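PDB 1I9Z: inositol-1,4,5-trisphosphate 5-phosphatase 1 from Schizosaccharomyces pombe, which removes the 5-phosphate from phosphatidylinositol 4,5-bisphosphate and soluble inositol polyphosphates through its magnesium-dependent catalytic domain, so controlling phosphoinositide levels in membrane trafficking and signalling. Local coordinates for residues Phe62-Val66 with Gln109-Ala114; Arg81-Glu85 with Gln104-Gln109; Ser31-Asn35 with Leu301-His306. One frame throughout, in Å; residues are numbered along the deposited sequence.

Contact 1: residues Phe62-Val66 with Gln109-Ala114. With CA (calcium ion), chain B.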
ATOM      1  N   PHE A  62       9.860  -3.733   1.197  1.00 13.78           N
ATOM      2  CA  PHE A  62      11.118  -4.004   0.516  1.00 11.29           C
ATOM      3  C   PHE A  62      11.015  -5.249  -0.330  1.00 12.53           C
ATOM      4  O   PHE A  62      10.241  -6.202   0.032  1.00 13.59           O
ATOM      5  CB  PHE A  62      12.282  -4.278   1.539  1.00 12.50           C
ATOM      6  CG  PHE A  62      12.654  -3.082   2.341  1.00 12.83           C
ATOM      7  CD1 PHE A  62      12.307  -2.997   3.671  1.00 14.29           C
ATOM      8  CD2 PHE A  62      13.377  -2.042   1.762  1.00 14.65           C
ATOM      9  CE1 PHE A  62      12.703  -1.842   4.454  1.00 15.03           C
ATOM     10  CE2 PHE A  62      13.773  -0.874   2.536  1.00 15.88           C
ATOM     11  CZ  PHE A  62      13.432  -0.800   3.875  1.00 14.76           C
ATOM     12  N   GLN A  63      11.714  -5.231  -1.483  1.00 12.65           N
ATOM     13  CA  GLN A  63      11.877  -6.437  -2.291  1.00 12.65           C
ATOM     14  C   GLN A  63      13.385  -6.719  -2.398  1.00 15.26           C
ATOM     15  O   GLN A  63      14.224  -5.796  -2.318  1.00 15.17           O
ATOM     16  CB  GLN A  63      11.250  -6.339  -3.664  1.00 13.49           C
ATOM     17  CG  GLN A  63       9.717  -5.932  -3.549  1.00 11.90           C
ATOM     18  CD  GLN A  63       9.573  -4.434  -3.383  1.00 13.71           C
ATOM     19  OE1 GLN A  63      10.331  -3.672  -4.002  1.00 14.08           O
ATOM     20  NE2 GLN A  63       8.579  -3.998  -2.604  1.00 12.86           N
ATOM     21  N   GLU A  64      13.719  -7.982  -2.613  1.00 15.03           N
ATOM     22  CA  GLU A  64      15.121  -8.422  -2.710  1.00 14.73           C
ATOM     23  C   GLU A  64      16.014  -8.034  -1.528  1.00 17.56           C
ATOM     24  O   GLU A  64      17.148  -7.520  -1.724  1.00 20.04           O
ATOM     25  CB  GLU A  64      15.791  -7.994  -4.036  1.00 16.39           C
ATOM     26  CG  GLU A  64      14.967  -8.498  -5.230  1.00 15.73           C
ATOM     27  CD  GLU A  64      15.726  -8.461  -6.521  1.00 19.95           C
ATOM     28  OE1 GLU A  64      16.964  -8.694  -6.490  1.00 19.16           O
ATOM     29  OE2 GLU A  64      15.101  -8.315  -7.578  1.00 19.94           O
ATOM     30  N   ILE A  65      15.543  -8.273  -0.318  1.00 17.45           N
ATOM     31  CA  ILE A  65      16.396  -8.015   0.876  1.00 19.84           C
ATOM     32  C   ILE A  65      17.666  -8.865   0.649  1.00 23.66           C
ATOM     33  O   ILE A  65      18.795  -8.500   1.041  1.00 23.77           O
ATOM     34  CB  ILE A  65      15.655  -8.383   2.177  1.00 18.74           C
ATOM     35  CG1 ILE A  65      14.667  -7.246   2.484  1.00 19.15           C
ATOM     36  CG2 ILE A  65      16.732  -8.604   3.398  1.00 17.61           C
ATOM     37  CD1 ILE A  65      13.798  -7.483   3.656  1.00 21.30           C
ATOM     38  N   VAL A  66      17.476  -9.980  -0.044  1.00 26.90           N
ATOM     39  CA  VAL A  66      18.593 -10.800  -0.500  1.00 30.25           C
ATOM     40  C   VAL A  66      18.434 -10.756  -2.041  1.00 31.58           C
ATOM     41  O   VAL A  66      17.347 -11.000  -2.577  1.00 31.00           O
ATOM     42  CB  VAL A  66      18.505 -12.245  -0.024  1.00 31.73           C
ATOM     43  CG1 VAL A  66      19.702 -13.037  -0.620  1.00 34.61           C
ATOM     44  CG2 VAL A  66      18.576 -12.273   1.483  1.00 32.58           C
ATOM     45  N   GLN A 109       7.531 -11.243   6.365  1.00 16.24           N
ATOM     46  CA  GLN A 109       8.515 -11.506   5.320  1.00 16.00           C
ATOM     47  C   GLN A 109       8.219 -12.752   4.539  1.00 15.91           C
ATOM     48  O   GLN A 109       7.732 -13.746   5.128  1.00 16.44           O
ATOM     49  CB  GLN A 109       9.912 -11.572   5.995  1.00 17.35           C
ATOM     50  CG  GLN A 109      11.012 -11.990   5.054  1.00 20.96           C
ATOM     51  CD  GLN A 109      12.389 -11.739   5.677  1.00 26.52           C
ATOM     52  OE1 GLN A 109      12.526 -11.795   6.902  1.00 24.84           O
ATOM     53  NE2 GLN A 109      13.409 -11.462   4.829  1.00 26.99           N
ATOM     54  N   LEU A 110       8.448 -12.691   3.218  1.00 15.62           N
ATOM     55  CA  LEU A 110       8.308 -13.881   2.326  1.00 18.47           C
ATOM     56  C   LEU A 110       9.558 -13.852   1.462  1.00 17.75           C
ATOM     57  O   LEU A 110       9.709 -13.039   0.528  1.00 15.86           O
ATOM     58  CB  LEU A 110       7.042 -13.843   1.451  1.00 17.57           C
ATOM     59  CG  LEU A 110       6.958 -15.122   0.595  1.00 19.39           C
ATOM     60  CD1 LEU A 110       6.750 -16.341   1.474  1.00 21.80           C
ATOM     61  CD2 LEU A 110       5.810 -14.920  -0.467  1.00 20.59           C
ATOM     62  N   VAL A 111      10.507 -14.735   1.813  1.00 17.22           N
ATOM     63  CA  VAL A 111      11.798 -14.769   1.184  1.00 16.87           C
ATOM     64  C   VAL A 111      12.430 -13.346   1.221  1.00 17.29           C
ATOM     65  O   VAL A 111      12.691 -12.851   2.281  1.00 19.62           O
ATOM     66  CB  VAL A 111      11.796 -15.274  -0.230  1.00 15.77           C
ATOM     67  CG1 VAL A 111      13.265 -15.431  -0.705  1.00 21.65           C
ATOM     68  CG2 VAL A 111      11.035 -16.655  -0.282  1.00 20.45           C
ATOM     69  N   GLY A 112      12.674 -12.698   0.082  1.00 16.44           N
ATOM     70  CA  GLY A 112      13.269 -11.376   0.151  1.00 16.92           C
ATOM     71  C   GLY A 112      12.311 -10.172   0.189  1.00 15.57           C
ATOM     72  O   GLY A 112      12.730  -8.986   0.178  1.00 15.69           O
ATOM     73  N   THR A 113      11.035 -10.468   0.214  1.00 14.76           N
ATOM     74  CA  THR A 113      10.013  -9.433   0.282  1.00 15.35           C
ATOM     75  C   THR A 113       9.622  -9.209   1.730  1.00 16.14           C
ATOM     76  O   THR A 113       9.384 -10.204   2.434  1.00 15.19           O
ATOM     77  CB  THR A 113       8.774  -9.893  -0.556  1.00 15.36           C
ATOM     78  OG1 THR A 113       9.212 -10.130  -1.897  1.00 15.93           O
ATOM     79  CG2 THR A 113       7.665  -8.834  -0.492  1.00 14.52           C
ATOM     80  N   ALA A 114       9.593  -7.938   2.188  1.00 14.06           N
ATOM     81  CA  ALA A 114       9.178  -7.689   3.570  1.00 16.03           C
ATOM     82  C   ALA A 114       8.305  -6.439   3.688  1.00 16.66           C
ATOM     83  O   ALA A 114       8.418  -5.487   2.896  1.00 15.78           O
ATOM     84  CB  ALA A 114      10.424  -7.554   4.498  1.00 14.02           C
TER
HETATM   85 CA    CA B 301      17.328  -7.625  -9.191  1.00 31.87          CA
HETATM   86  O   HOH W   1      15.785  -9.074  -9.924  1.00 28.74           O
HETATM   87  O   HOH W   2      18.924  -9.922  -9.419  1.00 42.47           O
HETATM   88  O   HOH W   3      18.192  -6.916 -11.094  1.00 26.12           O
HETATM   89  O   HOH W   4      16.753  -5.662  -8.212  1.00 14.03           O

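Contact 2: residues Arg81-Glu85 with Gln104-Gln109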
ATOM      1  N   ARG A  81      16.454  -8.482   7.343  1.00 17.82           N
ATOM      2  CA  ARG A  81      15.208  -7.690   7.469  1.00 18.13           C
ATOM      3  C   ARG A  81      15.265  -6.863   8.778  1.00 17.91           C
ATOM      4  O   ARG A  81      14.949  -5.683   8.812  1.00 18.44           O
ATOM      5  CB  ARG A  81      13.985  -8.626   7.535  1.00 15.32           C
ATOM      6  CG  ARG A  81      12.734  -7.785   7.668  1.00 16.28           C
ATOM      7  CD  ARG A  81      11.582  -8.665   8.029  1.00 21.05           C
ATOM      8  NE  ARG A  81      11.562  -8.868   9.482  1.00 23.29           N
ATOM      9  CZ  ARG A  81      11.453 -10.075  10.040  1.00 23.67           C
ATOM     10  NH1 ARG A  81      11.381 -11.164   9.283  1.00 25.41           N
ATOM     11  NH2 ARG A  81      11.343 -10.183  11.358  1.00 24.71           N
ATOM     12  N   ARG A  82      15.737  -7.479   9.867  1.00 18.50           N
ATOM     13  CA  ARG A  82      15.806  -6.743  11.100  1.00 18.93           C
ATOM     14  C   ARG A  82      16.792  -5.581  11.079  1.00 18.14           C
ATOM     15  O   ARG A  82      16.598  -4.643  11.839  1.00 18.92           O
ATOM     16  CB  ARG A  82      16.128  -7.701  12.272  1.00 19.69           C
ATOM     17  CG  ARG A  82      14.912  -8.572  12.562  1.00 23.44           C
ATOM     18  CD  ARG A  82      15.114  -9.656  13.648  1.00 29.44           C
ATOM     19  NE  ARG A  82      13.790 -10.253  13.883  1.00 37.20           N
ATOM     20  CZ  ARG A  82      13.541 -11.550  14.036  1.00 39.45           C
ATOM     21  NH1 ARG A  82      14.554 -12.426  13.978  1.00 39.34           N
ATOM     22  NH2 ARG A  82      12.284 -11.949  14.256  1.00 37.99           N
ATOM     23  N   GLU A  83      17.825  -5.657  10.249  1.00 17.57           N
ATOM     24  CA  GLU A  83      18.794  -4.533  10.148  1.00 20.57           C
ATOM     25  C   GLU A  83      18.059  -3.327   9.519  1.00 18.85           C
ATOM     26  O   GLU A  83      18.232  -2.172   9.900  1.00 17.70           O
ATOM     27  CB  GLU A  83      19.947  -4.914   9.238  1.00 23.11           C
ATOM     28  CG  GLU A  83      20.946  -5.910   9.862  1.00 31.99           C
ATOM     29  CD  GLU A  83      22.028  -6.296   8.856  1.00 36.53           C
ATOM     30  OE1 GLU A  83      22.719  -5.371   8.379  1.00 40.60           O
ATOM     31  OE2 GLU A  83      22.180  -7.499   8.534  1.00 40.92           O
ATOM     32  N   TRP A  84      17.242  -3.625   8.496  1.00 18.55           N
ATOM     33  CA  TRP A  84      16.463  -2.577   7.865  1.00 15.18           C
ATOM     34  C   TRP A  84      15.462  -2.013   8.867  1.00 14.91           C
ATOM     35  O   TRP A  84      15.290  -0.799   8.945  1.00 15.87           O
ATOM     36  CB  TRP A  84      15.718  -3.137   6.610  1.00 14.69           C
ATOM     37  CG  TRP A  84      16.659  -3.288   5.504  1.00 14.61           C
ATOM     38  CD1 TRP A  84      17.149  -4.445   4.988  1.00 15.68           C
ATOM     39  CD2 TRP A  84      17.179  -2.224   4.708  1.00 15.64           C
ATOM     40  NE1 TRP A  84      17.921  -4.170   3.884  1.00 18.89           N
ATOM     41  CE2 TRP A  84      17.971  -2.809   3.701  1.00 17.18           C
ATOM     42  CE3 TRP A  84      17.046  -0.821   4.754  1.00 16.89           C
ATOM     43  CZ2 TRP A  84      18.654  -2.048   2.709  1.00 18.70           C
ATOM     44  CZ3 TRP A  84      17.711  -0.045   3.751  1.00 16.71           C
ATOM     45  CH2 TRP A  84      18.507  -0.684   2.751  1.00 17.94           C
ATOM     46  N   GLU A  85      14.790  -2.882   9.624  1.00 16.61           N
ATOM     47  CA  GLU A  85      13.851  -2.387  10.646  1.00 15.84           C
ATOM     48  C   GLU A  85      14.538  -1.433  11.605  1.00 18.04           C
ATOM     49  O   GLU A  85      13.985  -0.394  11.997  1.00 17.06           O
ATOM     50  CB  GLU A  85      13.250  -3.542  11.508  1.00 17.40           C
ATOM     51  CG  GLU A  85      12.383  -4.496  10.650  1.00 17.29           C
ATOM     52  CD  GLU A  85      11.886  -5.716  11.398  1.00 21.16           C
ATOM     53  OE1 GLU A  85      12.152  -5.840  12.611  1.00 18.40           O
ATOM     54  OE2 GLU A  85      11.229  -6.568  10.780  1.00 22.04           O
ATOM     55  N   GLN A 104       7.422   0.103  15.957  1.00 18.99           N
ATOM     56  CA  GLN A 104       7.091  -0.844  14.876  1.00 18.54           C
ATOM     57  C   GLN A 104       5.907  -1.651  15.374  1.00 19.14           C
ATOM     58  O   GLN A 104       5.952  -2.345  16.415  1.00 18.65           O
ATOM     59  CB  GLN A 104       8.277  -1.765  14.581  1.00 18.61           C
ATOM     60  CG  GLN A 104       7.935  -2.991  13.683  1.00 21.32           C
ATOM     61  CD  GLN A 104       9.179  -3.787  13.416  1.00 22.73           C
ATOM     62  OE1 GLN A 104      10.239  -3.197  13.174  1.00 23.10           O
ATOM     63  NE2 GLN A 104       9.084  -5.133  13.485  1.00 21.66           N
ATOM     64  N   LEU A 105       4.832  -1.570  14.637  1.00 17.90           N
ATOM     65  CA  LEU A 105       3.641  -2.305  14.974  1.00 18.35           C
ATOM     66  C   LEU A 105       3.874  -3.780  14.674  1.00 17.95           C
ATOM     67  O   LEU A 105       3.602  -4.698  15.511  1.00 16.03           O
ATOM     68  CB  LEU A 105       2.483  -1.775  14.122  1.00 19.18           C
ATOM     69  CG  LEU A 105       1.081  -2.228  14.404  1.00 18.69           C
ATOM     70  CD1 LEU A 105       0.671  -1.663  15.796  1.00 19.75           C
ATOM     71  CD2 LEU A 105       0.121  -1.699  13.274  1.00 19.67           C
ATOM     72  N   ARG A 106       4.333  -4.046  13.455  1.00 16.46           N
ATOM     73  CA  ARG A 106       4.533  -5.428  13.018  1.00 17.38           C
ATOM     74  C   ARG A 106       5.296  -5.470  11.688  1.00 17.96           C
ATOM     75  O   ARG A 106       5.287  -4.467  10.953  1.00 18.04           O
ATOM     76  CB  ARG A 106       3.168  -6.139  12.763  1.00 17.03           C
ATOM     77  CG  ARG A 106       3.482  -7.691  12.649  1.00 19.43           C
ATOM     78  CD  ARG A 106       2.742  -8.842  11.834  1.00 29.15           C
ATOM     79  NE  ARG A 106       1.579  -9.198  12.549  1.00 22.14           N
ATOM     80  CZ  ARG A 106       0.807 -10.292  12.648  1.00 19.25           C
ATOM     81  NH1 ARG A 106       0.871 -11.538  12.085  1.00 16.87           N
ATOM     82  NH2 ARG A 106      -0.198 -10.030  13.460  1.00 16.18           N
ATOM     83  N   SER A 107       5.940  -6.596  11.400  1.00 16.41           N
ATOM     84  CA  SER A 107       6.619  -6.803  10.135  1.00 17.27           C
ATOM     85  C   SER A 107       6.350  -8.233   9.718  1.00 16.77           C
ATOM     86  O   SER A 107       6.026  -9.114  10.528  1.00 17.34           O
ATOM     87  CB  SER A 107       8.149  -6.539  10.148  1.00 17.48           C
ATOM     88  OG  SER A 107       8.820  -7.589  10.820  1.00 20.00           O
ATOM     89  N   GLY A 108       6.510  -8.472   8.435  1.00 16.35           N
ATOM     90  CA  GLY A 108       6.285  -9.796   7.874  1.00 16.80           C
ATOM     91  C   GLY A 108       7.314  -9.990   6.762  1.00 16.28           C
ATOM     92  O   GLY A 108       7.840  -8.983   6.211  1.00 14.54           O
ATOM     93  N   GLN A 109       7.531 -11.243   6.365  1.00 16.24           N
ATOM     94  CA  GLN A 109       8.515 -11.506   5.320  1.00 16.00           C
ATOM     95  C   GLN A 109       8.219 -12.752   4.539  1.00 15.91           C
ATOM     96  O   GLN A 109       7.732 -13.746   5.128  1.00 16.44           O
ATOM     97  CB  GLN A 109       9.912 -11.572   5.995  1.00 17.35           C
ATOM     98  CG  GLN A 109      11.012 -11.990   5.054  1.00 20.96           C
ATOM     99  CD  GLN A 109      12.389 -11.739   5.677  1.00 26.52           C
ATOM    100  OE1 GLN A 109      12.526 -11.795   6.902  1.00 24.84           O
ATOM    101  NE2 GLN A 109      13.409 -11.462   4.829  1.00 26.99           N
TER

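Contact 3: residues Ser31-Asn35 with Leu301-His306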
ATOM      1  N   SER A  31       8.225   2.073  -1.011  1.00 12.18           N
ATOM      2  CA  SER A  31       8.617   0.822  -1.643  1.00 13.39           C
ATOM      3  C   SER A  31      10.039   0.876  -2.225  1.00 13.37           C
ATOM      4  O   SER A  31      10.440   1.888  -2.870  1.00 12.94           O
ATOM      5  CB  SER A  31       7.604   0.460  -2.766  1.00 12.98           C
ATOM      6  OG  SER A  31       7.799  -0.884  -3.117  1.00 15.68           O
ATOM      7  N   TYR A  32      10.791  -0.216  -2.052  1.00 14.00           N
ATOM      8  CA  TYR A  32      12.146  -0.277  -2.569  1.00 12.94           C
ATOM      9  C   TYR A  32      12.632  -1.676  -2.895  1.00 14.50           C
ATOM     10  O   TYR A  32      12.677  -2.531  -2.007  1.00 15.21           O
ATOM     11  CB  TYR A  32      13.092   0.372  -1.531  1.00 13.81           C
ATOM     12  CG  TYR A  32      14.465   0.844  -2.011  1.00 13.94           C
ATOM     13  CD1 TYR A  32      14.891   0.745  -3.344  1.00 15.76           C
ATOM     14  CD2 TYR A  32      15.334   1.481  -1.096  1.00 18.74           C
ATOM     15  CE1 TYR A  32      16.181   1.264  -3.742  1.00 16.43           C
ATOM     16  CE2 TYR A  32      16.560   1.978  -1.481  1.00 17.50           C
ATOM     17  CZ  TYR A  32      16.979   1.864  -2.790  1.00 18.02           C
ATOM     18  OH  TYR A  32      18.249   2.322  -3.156  1.00 18.77           O
ATOM     19  N   ASN A  33      12.898  -1.961  -4.173  1.00 11.53           N
ATOM     20  CA  ASN A  33      13.508  -3.232  -4.558  1.00 13.63           C
ATOM     21  C   ASN A  33      15.015  -2.918  -4.384  1.00 14.92           C
ATOM     22  O   ASN A  33      15.618  -2.144  -5.144  1.00 15.77           O
ATOM     23  CB  ASN A  33      13.294  -3.584  -6.055  1.00 14.01           C
ATOM     24  CG  ASN A  33      13.973  -4.852  -6.406  1.00 14.87           C
ATOM     25  OD1 ASN A  33      15.144  -5.049  -6.046  1.00 16.01           O
ATOM     26  ND2 ASN A  33      13.285  -5.751  -7.150  1.00 15.29           N
ATOM     27  N   LEU A  34      15.593  -3.541  -3.361  1.00 13.85           N
ATOM     28  CA  LEU A  34      17.004  -3.336  -2.938  1.00 13.68           C
ATOM     29  C   LEU A  34      18.112  -3.983  -3.709  1.00 15.53           C
ATOM     30  O   LEU A  34      19.290  -3.612  -3.520  1.00 15.65           O
ATOM     31  CB  LEU A  34      17.130  -3.884  -1.500  1.00 14.25           C
ATOM     32  CG  LEU A  34      16.161  -3.201  -0.566  1.00 12.24           C
ATOM     33  CD1 LEU A  34      16.116  -4.116   0.734  1.00 15.05           C
ATOM     34  CD2 LEU A  34      16.666  -1.774  -0.181  1.00 15.83           C
ATOM     35  N   ASN A  35      17.780  -4.980  -4.544  1.00 14.02           N
ATOM     36  CA  ASN A  35      18.809  -5.707  -5.263  1.00 15.48           C
ATOM     37  C   ASN A  35      19.850  -6.282  -4.262  1.00 16.49           C
ATOM     38  O   ASN A  35      21.068  -6.355  -4.586  1.00 16.91           O
ATOM     39  CB  ASN A  35      19.504  -4.808  -6.280  1.00 16.11           C
ATOM     40  CG  ASN A  35      20.327  -5.579  -7.278  1.00 19.14           C
ATOM     41  OD1 ASN A  35      19.975  -6.685  -7.717  1.00 17.34           O
ATOM     42  ND2 ASN A  35      21.484  -4.993  -7.638  1.00 23.94           N
ATOM     43  N   LEU A 301      17.858   7.633  -4.853  1.00 16.13           N
ATOM     44  CA  LEU A 301      18.794   6.825  -4.027  1.00 15.54           C
ATOM     45  C   LEU A 301      19.424   5.875  -5.039  1.00 15.94           C
ATOM     46  O   LEU A 301      18.724   5.359  -5.929  1.00 16.49           O
ATOM     47  CB  LEU A 301      18.134   6.001  -2.935  1.00 17.40           C
ATOM     48  CG  LEU A 301      17.630   6.757  -1.705  1.00 21.44           C
ATOM     49  CD1 LEU A 301      17.302   5.727  -0.618  1.00 16.80           C
ATOM     50  CD2 LEU A 301      18.765   7.740  -1.195  1.00 20.89           C
ATOM     51  N   TYR A 302      20.715   5.586  -4.884  1.00 16.18           N
ATOM     52  CA  TYR A 302      21.468   4.867  -5.905  1.00 14.93           C
ATOM     53  C   TYR A 302      22.073   3.527  -5.485  1.00 15.23           C
ATOM     54  O   TYR A 302      22.964   2.992  -6.188  1.00 16.09           O
ATOM     55  CB  TYR A 302      22.619   5.838  -6.353  1.00 16.59           C
ATOM     56  CG  TYR A 302      22.128   7.108  -7.045  1.00 16.45           C
ATOM     57  CD1 TYR A 302      21.718   8.246  -6.309  1.00 16.97           C
ATOM     58  CD2 TYR A 302      22.095   7.159  -8.430  1.00 15.43           C
ATOM     59  CE1 TYR A 302      21.274   9.448  -6.981  1.00 17.02           C
ATOM     60  CE2 TYR A 302      21.657   8.296  -9.124  1.00 16.39           C
ATOM     61  CZ  TYR A 302      21.249   9.440  -8.373  1.00 17.65           C
ATOM     62  OH  TYR A 302      20.842  10.570  -9.024  1.00 18.18           O
ATOM     63  N   TYR A 303      21.577   2.972  -4.369  1.00 15.11           N
ATOM     64  CA  TYR A 303      22.148   1.738  -3.859  1.00 13.71           C
ATOM     65  C   TYR A 303      21.777   0.518  -4.645  1.00 15.81           C
ATOM     66  O   TYR A 303      22.432  -0.511  -4.522  1.00 15.08           O
ATOM     67  CB  TYR A 303      21.690   1.483  -2.416  1.00 14.13           C
ATOM     68  CG  TYR A 303      21.843   2.685  -1.539  1.00 15.88           C
ATOM     69  CD1 TYR A 303      20.819   3.094  -0.699  1.00 15.42           C
ATOM     70  CD2 TYR A 303      23.051   3.418  -1.532  1.00 16.80           C
ATOM     71  CE1 TYR A 303      20.962   4.246   0.141  1.00 17.46           C
ATOM     72  CE2 TYR A 303      23.207   4.512  -0.686  1.00 19.57           C
ATOM     73  CZ  TYR A 303      22.168   4.925   0.139  1.00 16.47           C
ATOM     74  OH  TYR A 303      22.308   6.032   0.995  1.00 20.55           O
ATOM     75  N   SER A 304      20.719   0.649  -5.441  1.00 14.29           N
ATOM     76  CA  SER A 304      20.154  -0.497  -6.168  1.00 15.63           C
ATOM     77  C   SER A 304      20.018  -0.211  -7.673  1.00 15.67           C
ATOM     78  O   SER A 304      20.344   0.902  -8.127  1.00 15.58           O
ATOM     79  CB  SER A 304      18.740  -0.784  -5.551  1.00 15.13           C
ATOM     80  OG  SER A 304      18.035  -1.801  -6.297  1.00 15.51           O
ATOM     81  N   ASP A 305      19.602  -1.231  -8.440  1.00 14.52           N
ATOM     82  CA  ASP A 305      19.354  -0.993  -9.862  1.00 17.65           C
ATOM     83  C   ASP A 305      17.906  -0.466 -10.020  1.00 15.71           C
ATOM     84  O   ASP A 305      17.474  -0.134 -11.119  1.00 14.60           O
ATOM     85  CB  ASP A 305      19.607  -2.249 -10.700  1.00 17.01           C
ATOM     86  CG  ASP A 305      18.862  -3.467 -10.188  1.00 20.33           C
ATOM     87  OD1 ASP A 305      18.171  -3.477  -9.132  1.00 16.38           O
ATOM     88  OD2 ASP A 305      18.991  -4.449 -10.927  1.00 23.44           O
ATOM     89  N   HIS A 306      17.156  -0.361  -8.929  1.00 15.44           N
ATOM     90  CA  HIS A 306      15.841   0.308  -8.967  1.00 14.42           C
ATOM     91  C   HIS A 306      15.901   1.577  -8.131  1.00 17.26           C
ATOM     92  O   HIS A 306      16.676   1.661  -7.161  1.00 15.06           O
ATOM     93  CB  HIS A 306      14.719  -0.489  -8.280  1.00 13.59           C
ATOM     94  CG  HIS A 306      14.347  -1.742  -8.988  1.00 11.08           C
ATOM     95  ND1 HIS A 306      13.059  -1.999  -9.428  1.00 13.82           N
ATOM     96  CD2 HIS A 306      15.068  -2.852  -9.251  1.00 13.97           C
ATOM     97  CE1 HIS A 306      13.009  -3.230  -9.923  1.00 12.78           C
ATOM     98  NE2 HIS A 306      14.219  -3.771  -9.824  1.00 15.74           N
TER
HETATM   99  O   HOH W   5      18.594   2.695  -5.761  1.00 16.15           O
HETATM  100  O   HOH W   4      16.753  -5.662  -8.212  1.00 14.03           O
HETATM  101  O   HOH W   6      22.702  -3.035  -5.585  1.00 25.31           O
HETATM  102  O   HOH W   7      21.145  -6.964 -10.682  1.00 50.95           O

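Contact 1: residues Phe62-Val66 with Gln109-Ala114
I65 and G112 show how a strand end can be pinned to the hairpin beside it. The backbone N of I65 donates to G112 O at 2.9 Å; the bond is nearly straight (169° at the hydrogen), and the donor lies in the carbonyl plane on one of the oxygen's lone pairs. G112 is the third residue of the type II' turn from L110 to T113. With no side chain where a CB would point at 62-66, it lets the two backbones come close, with its CA 4.5 Å from the CA of E64. The side chain of I65 then lies alongside the same carbonyl: CG1, set anti to the carbonyl carbon of its own residue (chi1 -78°), passes G112 O and carries CD1 to A114 CB. That methyl pair is tight, at 3.5 Å. A114 in turn forms an antiparallel hydrogen-bonded pair with F62, in which F62 N reaches A114 O at 2.8 Å and A114 N reaches F62 O at 2.8 Å. Q109, just before the turn, braces it, its NE2 meeting V111 O at 3.0 Å while its OE1 is held by R81. A leucine in its place would probably leave V111 O without this donor and the guanidinium of R81 without its acceptor, setting the turn freer to shift. Just past the strand, E64 OE2 binds the calcium ion at 2.8 Å, alongside four waters. Strand 57-63 runs in the six-stranded sheet between 113-120 and 20-33. On the F62 and A114 face, helix 78-94 lies over the contact, with I65 and A114 against R81 and F62 against W84; T113 packs instead on T164 and H166 of strand 158-166, in the second sheet of the DNase I-like sandwich.

Contact 2: residues Arg81-Glu85 with Gln104-Gln109
R81 and E85, one turn apart on helix 78-94, face S107, Q109 and Q104 of strand 102-110, an outermost strand of the six-stranded sheet; this is the helical layer of a DNase I-like sandwich laid on its sheet. The two short axes run 10.6 Å apart and roughly antiparallel, at 149°, and polar side chains bridge the distance. R81 extends from the helix and then bends at chi3 (84°), which turns its guanidinium so that two nitrogens have different tasks. NE, with its partner in the guanidinium plane, makes a salt bridge of 2.7 Å to E85 OE2. NH1 reaches across to Q109 OE1 at 2.7 Å, a bent bond whose acceptor lies near the plane at the guanidinium edge, the amide itself being turned steeply to that plane. S107 OG donates to E85 OE2 at 2.6 Å, and it and R81 NE approach this oxygen from opposite faces of the carboxylate. The other carboxylate oxygen, E85 OE1, takes a weak bond from Q104 NE2 at 3.3 Å, the amide plane standing almost square (87°) to the carboxylate. Gripped by a cation and a hydroxyl on one oxygen, the buried carboxylate of E85 is likely to stay ionised, its charge balanced by R81 and its rotation restrained by the strand.

Contact 3: residues Ser31-Asn35 with Leu301-His306
N33 and H306 come face to face through their first torsions: chi1 of 178° sends CG of N33 to the far side from its own backbone N, while H306, at -68°, holds its ring beside its N. The amide and the imidazole are stacked, their planes 8° apart, and N33 CB stands over the ring centre, 3.6 Å from the centroid, as a CH-pi contact. The polar ends of the pair are tied further out, N33 ND2 to D207 and E64, and H306 ND1 to D283. One hydroxyl ties the two backbones together: S304 OG donates to N33 O at 2.7 Å and accepts from H306 N at 3.1 Å, the second bond closing an ST turn. N33 OD1 accepts from the N of N35 at 3.0 Å, an Asx turn. Nearby, N35 and D305 pack with amide and carboxylate stacked, N35 CB approaching D305 OD1 at 3.4 Å. Y32 meets the loop with the far end of its ring: CE1 has H306 O at the ring edge, CE2 touches L301 CD1, and its OH is 2.7 Å from water 5; this water accepts from S304 N at 3.0 Å. Water 4 lies between N33 OD1 and D305 OD1, 2.8 Å from D305 OD1, and also binds the calcium ion. With D305 touching the bound inositol 1,4-bisphosphate, the turn after strand 20-33 and the S304-D305-H306 loop lie together at the metal-containing active site characteristic of the DNase I-like phosphatases.

How the contacts relate
The three contacts illustrate how one sheet can carry an active site at its strand ends. Contacts 1 and 3 have centres 12 Å apart and join directly: strands 57-63 and 20-33 are neighbours, with Q63 O 2.8 Å from L34 N, a probable hydrogen bond. Both reach the calcium ion, contact 1 directly through E64, contact 3 through water 4, a calcium ligand held by N33 and D305; the side chains of E64 and D305 lie about 6 Å and about 4 Å from the inositol bisphosphate. Contact 2, 11 Å from contact 1 between centres, shares Q109 with it and lies on the helix side, farther from contact 3 (18 Å). W84 CZ2 still touches L34 CD2, at 3.5 Å.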